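Local structure of lipopolysaccharide heptosyltransferase 2 (Escherichia coli, 1PSW) at residues A[193-204]-A[321-332]. The protein transfers the second heptose of the lipopolysaccharide inner core from ADP-L-glycero-beta-D-manno-heptose onto heptosyl-Kdo2-lipid A. Numbering follows the deposited sequence.
Sequences PAKRWPHYHYAE and EGYHQSLIDITP
H201 and W197 each reach across from 193-204 to a backbone carbonyl, that of I328 and that of I330. From its root outward, H201 first lays CB over the centre of the W197 ring; CG and ND1 run past P332, whose CG is 3.7 Å from ND1; CD2 lies 3.4 Å from I330 O, CE1 comes near I328 O and P332 CD, and at the tip NE2 donates to I328 O (2.9 Å, 159° at the hydrogen). Y200 CE1 covers one face of the imidazole and P332 CD the other, a CH-pi contact; histidine suits the slot as a flat ring with an N-H on its edge. Were this histidine an alanine, I328 O would probably lose this donor and a gap would open between Y200 and P332.

W197, with CG anti to the backbone N (chi1 -164°), turns the edge of its indole to L327 O, I330 O and P332 CA; NE1 gives its hydrogen to I330 O at 2.9 Å. A large apolar ring with one N-H suits this buried place, which L286 of strand 283-287 and V335 of helix 332-347 help to enclose.

At the E321 end of the contact, Y323 suits its place by pairing a ring face for P198 CA (3.9 Å to the centroid) with a hydroxyl that meets H199 ND1 in a short, nearly straight hydrogen bond of 2.6 Å. The contact thus ties the start of helix 199-211 to the chain leading into the C-terminal helix of this GT-B Rossmann-like domain, its aromatic side chains supplying apolar cover, N-H groups for two carbonyls and a histidine-tyrosine bond besides.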
loop_
_atom_site.group_PDB
_atom_site.type_symbol
_atom_site.label_atom_id
_atom_site.label_comp_id
_atom_site.label_asym_id
_atom_site.label_seq_id
_atom_site.Cartn_x
_atom_site.Cartn_y
_atom_site.Cartn_z
ATOM N N PRO A 193 -13.337 -9.919 5.945
ATOM C CA PRO A 193 -13.976 -10.757 4.924
ATOM C C PRO A 193 -14.995 -10.039 4.051
ATOM O O PRO A 193 -15.108 -10.335 2.868
ATOM C CB PRO A 193 -14.626 -11.868 5.746
ATOM C CG PRO A 193 -13.707 -12.006 6.905
ATOM C CD PRO A 193 -13.430 -10.559 7.268
ATOM N N ALA A 194 -15.731 -9.100 4.636
ATOM C CA ALA A 194 -16.750 -8.364 3.902
ATOM C C ALA A 194 -16.218 -7.662 2.663
ATOM O O ALA A 194 -16.959 -7.433 1.714
ATOM C CB ALA A 194 -17.433 -7.348 4.822
ATOM N N LYS A 195 -14.941 -7.309 2.664
ATOM C CA LYS A 195 -14.377 -6.623 1.513
ATOM C C LYS A 195 -13.667 -7.554 0.540
ATOM O O LYS A 195 -13.071 -7.100 -0.433
ATOM C CB LYS A 195 -13.428 -5.521 1.987
ATOM C CG LYS A 195 -14.141 -4.488 2.835
ATOM C CD LYS A 195 -13.261 -3.310 3.180
ATOM C CE LYS A 195 -14.033 -2.301 4.020
ATOM N NZ LYS A 195 -13.239 -1.068 4.262
ATOM N N ARG A 196 -13.750 -8.857 0.780
ATOM C CA ARG A 196 -13.082 -9.803 -0.100
ATOM C C ARG A 196 -13.959 -10.396 -1.191
ATOM O O ARG A 196 -15.098 -10.796 -0.950
ATOM C CB ARG A 196 -12.481 -10.958 0.705
ATOM C CG ARG A 196 -11.281 -10.581 1.547
ATOM C CD ARG A 196 -10.555 -11.826 2.033
ATOM N NE ARG A 196 -10.855 -12.145 3.417
ATOM C CZ ARG A 196 -10.571 -13.307 3.999
ATOM N NH1 ARG A 196 -9.975 -14.277 3.314
ATOM N NH2 ARG A 196 -10.887 -13.496 5.276
ATOM N N TRP A 197 -13.430 -10.433 -2.406
ATOM C CA TRP A 197 -14.163 -11.056 -3.496
ATOM C C TRP A 197 -14.066 -12.526 -3.087
ATOM O O TRP A 197 -13.024 -12.961 -2.596
ATOM C CB TRP A 197 -13.445 -10.822 -4.813
ATOM C CG TRP A 197 -14.274 -11.082 -6.017
ATOM C CD1 TRP A 197 -15.578 -10.742 -6.209
ATOM C CD2 TRP A 197 -13.819 -11.651 -7.248
ATOM N NE1 TRP A 197 -15.966 -11.049 -7.500
ATOM C CE2 TRP A 197 -14.901 -11.598 -8.157
ATOM C CE3 TRP A 197 -12.587 -12.168 -7.682
ATOM C CZ2 TRP A 197 -14.801 -12.080 -9.462
ATOM C CZ3 TRP A 197 -12.487 -12.643 -8.990
ATOM C CH2 TRP A 197 -13.586 -12.581 -9.865
ATOM N N PRO A 198 -15.144 -13.308 -3.262
ATOM C CA PRO A 198 -15.152 -14.732 -2.889
ATOM C C PRO A 198 -14.011 -15.595 -3.428
ATOM O O PRO A 198 -13.622 -15.487 -4.594
ATOM C CB PRO A 198 -16.504 -15.210 -3.398
ATOM C CG PRO A 198 -17.366 -13.998 -3.230
ATOM C CD PRO A 198 -16.472 -12.884 -3.741
ATOM N N HIS A 199 -13.492 -16.463 -2.566
ATOM C CA HIS A 199 -12.422 -17.369 -2.949
ATOM C C HIS A 199 -12.793 -18.171 -4.199
ATOM O O HIS A 199 -11.939 -18.434 -5.050
ATOM C CB HIS A 199 -12.090 -18.343 -1.803
ATOM C CG HIS A 199 -13.239 -19.205 -1.372
ATOM N ND1 HIS A 199 -14.221 -18.767 -0.509
ATOM C CD2 HIS A 199 -13.568 -20.480 -1.695
ATOM C CE1 HIS A 199 -15.104 -19.731 -0.319
ATOM N NE2 HIS A 199 -14.731 -20.782 -1.028
ATOM N N TYR A 200 -14.055 -18.571 -4.323
ATOM C CA TYR A 200 -14.452 -19.347 -5.496
ATOM C C TYR A 200 -14.515 -18.506 -6.760
ATOM O O TYR A 200 -14.368 -19.031 -7.864
ATOM C CB TYR A 200 -15.785 -20.058 -5.250
ATOM C CG TYR A 200 -16.850 -19.204 -4.608
ATOM C CD1 TYR A 200 -17.710 -18.427 -5.378
ATOM C CD2 TYR A 200 -17.011 -19.198 -3.227
ATOM C CE1 TYR A 200 -18.712 -17.667 -4.787
ATOM C CE2 TYR A 200 -17.996 -18.450 -2.626
ATOM C CZ TYR A 200 -18.846 -17.688 -3.408
ATOM O OH TYR A 200 -19.826 -16.957 -2.795
ATOM N N HIS A 201 -14.750 -17.204 -6.619
ATOM C CA HIS A 201 -14.757 -16.352 -7.801
ATOM C C HIS A 201 -13.312 -16.218 -8.286
ATOM O O HIS A 201 -13.055 -16.264 -9.491
ATOM C CB HIS A 201 -15.350 -14.973 -7.505
ATOM C CG HIS A 201 -16.852 -14.949 -7.512
ATOM N ND1 HIS A 201 -17.607 -15.983 -8.013
ATOM C CD2 HIS A 201 -17.728 -14.013 -7.075
ATOM C CE1 HIS A 201 -18.894 -15.689 -7.883
ATOM N NE2 HIS A 201 -18.992 -14.504 -7.318
ATOM N N TYR A 202 -12.364 -16.064 -7.363
ATOM C CA TYR A 202 -10.961 -15.968 -7.767
ATOM C C TYR A 202 -10.544 -17.268 -8.459
ATOM O O TYR A 202 -9.779 -17.242 -9.422
ATOM C CB TYR A 202 -10.040 -15.705 -6.558
ATOM C CG TYR A 202 -9.855 -14.231 -6.217
ATOM C CD1 TYR A 202 -9.162 -13.372 -7.087
ATOM C CD2 TYR A 202 -10.383 -13.690 -5.040
ATOM C CE1 TYR A 202 -9.000 -12.008 -6.790
ATOM C CE2 TYR A 202 -10.229 -12.329 -4.737
ATOM C CZ TYR A 202 -9.541 -11.499 -5.610
ATOM O OH TYR A 202 -9.398 -10.157 -5.320
ATOM N N ALA A 203 -11.055 -18.403 -7.981
ATOM C CA ALA A 203 -10.712 -19.692 -8.578
ATOM C C ALA A 203 -11.228 -19.795 -10.010
ATOM O O ALA A 203 -10.508 -20.227 -10.907
ATOM C CB ALA A 203 -11.274 -20.830 -7.732
ATOM N N GLU A 204 -12.483 -19.403 -10.214
ATOM C CA GLU A 204 -13.092 -19.437 -11.537
ATOM C C GLU A 204 -12.312 -18.522 -12.485
ATOM O O GLU A 204 -12.056 -18.871 -13.639
ATOM C CB GLU A 204 -14.555 -18.985 -11.446
ATOM C CG GLU A 204 -15.288 -18.853 -12.777
ATOM C CD GLU A 204 -15.228 -20.119 -13.613
ATOM O OE1 GLU A 204 -15.526 -21.208 -13.075
ATOM O OE2 GLU A 204 -14.892 -20.024 -14.815
ATOM N N GLU A 321 -18.451 -11.494 9.426
ATOM C CA GLU A 321 -17.401 -12.476 9.217
ATOM C C GLU A 321 -17.543 -13.145 7.854
ATOM O O GLU A 321 -16.680 -13.916 7.432
ATOM C CB GLU A 321 -17.448 -13.532 10.319
ATOM C CG GLU A 321 -17.608 -12.938 11.704
ATOM C CD GLU A 321 -16.788 -13.645 12.759
ATOM O OE1 GLU A 321 -17.048 -14.840 13.026
ATOM O OE2 GLU A 321 -15.873 -13.001 13.319
ATOM N N GLY A 322 -18.630 -12.837 7.160
ATOM C CA GLY A 322 -18.850 -13.440 5.860
ATOM C C GLY A 322 -18.712 -12.474 4.706
ATOM O O GLY A 322 -18.463 -11.286 4.900
ATOM N N TYR A 323 -18.867 -13.005 3.498
ATOM C CA TYR A 323 -18.787 -12.219 2.277
ATOM C C TYR A 323 -20.018 -11.324 2.151
ATOM O O TYR A 323 -21.075 -11.608 2.718
ATOM C CB TYR A 323 -18.735 -13.136 1.059
ATOM C CG TYR A 323 -17.485 -13.985 0.953
ATOM C CD1 TYR A 323 -16.219 -13.396 0.912
ATOM C CD2 TYR A 323 -17.570 -15.370 0.833
ATOM C CE1 TYR A 323 -15.066 -14.169 0.749
ATOM C CE2 TYR A 323 -16.431 -16.151 0.667
ATOM C CZ TYR A 323 -15.179 -15.544 0.624
ATOM O OH TYR A 323 -14.048 -16.312 0.438
ATOM N N HIS A 324 -19.870 -10.251 1.382
ATOM C CA HIS A 324 -20.950 -9.307 1.158
ATOM C C HIS A 324 -21.579 -9.595 -0.198
ATOM O O HIS A 324 -20.882 -9.916 -1.160
ATOM C CB HIS A 324 -20.413 -7.871 1.204
ATOM C CG HIS A 324 -21.474 -6.839 1.426
ATOM N ND1 HIS A 324 -22.290 -6.373 0.416
ATOM C CD2 HIS A 324 -21.888 -6.219 2.556
ATOM C CE1 HIS A 324 -23.160 -5.515 0.915
ATOM N NE2 HIS A 324 -22.938 -5.404 2.214
ATOM N N GLN A 325 -22.900 -9.474 -0.273
ATOM C CA GLN A 325 -23.617 -9.745 -1.516
ATOM C C GLN A 325 -23.111 -8.916 -2.694
ATOM O O GLN A 325 -23.074 -9.393 -3.830
ATOM C CB GLN A 325 -25.115 -9.488 -1.332
ATOM C CG GLN A 325 -25.973 -10.042 -2.457
ATOM C CD GLN A 325 -25.898 -11.553 -2.526
ATOM O OE1 GLN A 325 -26.098 -12.236 -1.521
ATOM N NE2 GLN A 325 -25.614 -12.084 -3.710
ATOM N N SER A 326 -22.719 -7.677 -2.419
ATOM C CA SER A 326 -22.235 -6.783 -3.471
ATOM C C SER A 326 -20.992 -7.309 -4.185
ATOM O O SER A 326 -20.766 -6.990 -5.353
ATOM C CB SER A 326 -21.963 -5.384 -2.900
ATOM O OG SER A 326 -20.951 -5.403 -1.909
ATOM N N LEU A 327 -20.186 -8.103 -3.484
ATOM C CA LEU A 327 -18.980 -8.681 -4.071
ATOM C C LEU A 327 -19.310 -10.036 -4.691
ATOM O O LEU A 327 -18.757 -10.409 -5.727
ATOM C CB LEU A 327 -17.882 -8.817 -3.011
ATOM C CG LEU A 327 -16.999 -7.552 -2.888
ATOM C CD1 LEU A 327 -16.201 -7.560 -1.600
ATOM C CD2 LEU A 327 -16.063 -7.485 -4.092
ATOM N N ILE A 328 -20.208 -10.775 -4.049
ATOM C CA ILE A 328 -20.630 -12.061 -4.579
ATOM C C ILE A 328 -21.273 -11.810 -5.947
ATOM O O ILE A 328 -21.102 -12.602 -6.870
ATOM C CB ILE A 328 -21.650 -12.741 -3.631
ATOM C CG1 ILE A 328 -20.935 -13.204 -2.359
ATOM C CG2 ILE A 328 -22.326 -13.911 -4.333
ATOM C CD1 ILE A 328 -21.856 -13.652 -1.239
ATOM N N ASP A 329 -21.981 -10.690 -6.087
ATOM C CA ASP A 329 -22.647 -10.367 -7.352
ATOM C C ASP A 329 -21.717 -9.955 -8.493
ATOM O O ASP A 329 -22.158 -9.830 -9.635
ATOM C CB ASP A 329 -23.714 -9.288 -7.135
ATOM C CG ASP A 329 -24.928 -9.815 -6.380
ATOM O OD1 ASP A 329 -25.044 -11.052 -6.238
ATOM O OD2 ASP A 329 -25.765 -8.999 -5.938
ATOM N N ILE A 330 -20.439 -9.727 -8.198
ATOM C CA ILE A 330 -19.498 -9.384 -9.260
ATOM C C ILE A 330 -18.996 -10.709 -9.832
ATOM O O ILE A 330 -18.252 -11.433 -9.175
ATOM C CB ILE A 330 -18.307 -8.558 -8.724
ATOM C CG1 ILE A 330 -18.790 -7.169 -8.300
ATOM C CG2 ILE A 330 -17.225 -8.436 -9.805
ATOM C CD1 ILE A 330 -17.691 -6.247 -7.799
ATOM N N THR A 331 -19.411 -11.021 -11.055
ATOM C CA THR A 331 -19.042 -12.282 -11.693
ATOM C C THR A 331 -17.632 -12.320 -12.257
ATOM O O THR A 331 -17.084 -11.301 -12.659
ATOM C CB THR A 331 -20.009 -12.632 -12.843
ATOM O OG1 THR A 331 -19.758 -11.765 -13.955
ATOM C CG2 THR A 331 -21.457 -12.462 -12.394
ATOM N N PRO A 332 -17.016 -13.510 -12.284
ATOM C CA PRO A 332 -15.663 -13.668 -12.817
ATOM C C PRO A 332 -15.621 -13.217 -14.277
ATOM O O PRO A 332 -14.597 -12.734 -14.755
ATOM C CB PRO A 332 -15.415 -15.165 -12.675
ATOM C CG PRO A 332 -16.164 -15.491 -11.421
ATOM C CD PRO A 332 -17.463 -14.755 -11.633
HETATM O O HOH W 1 -17.285 -9.800 0.313
#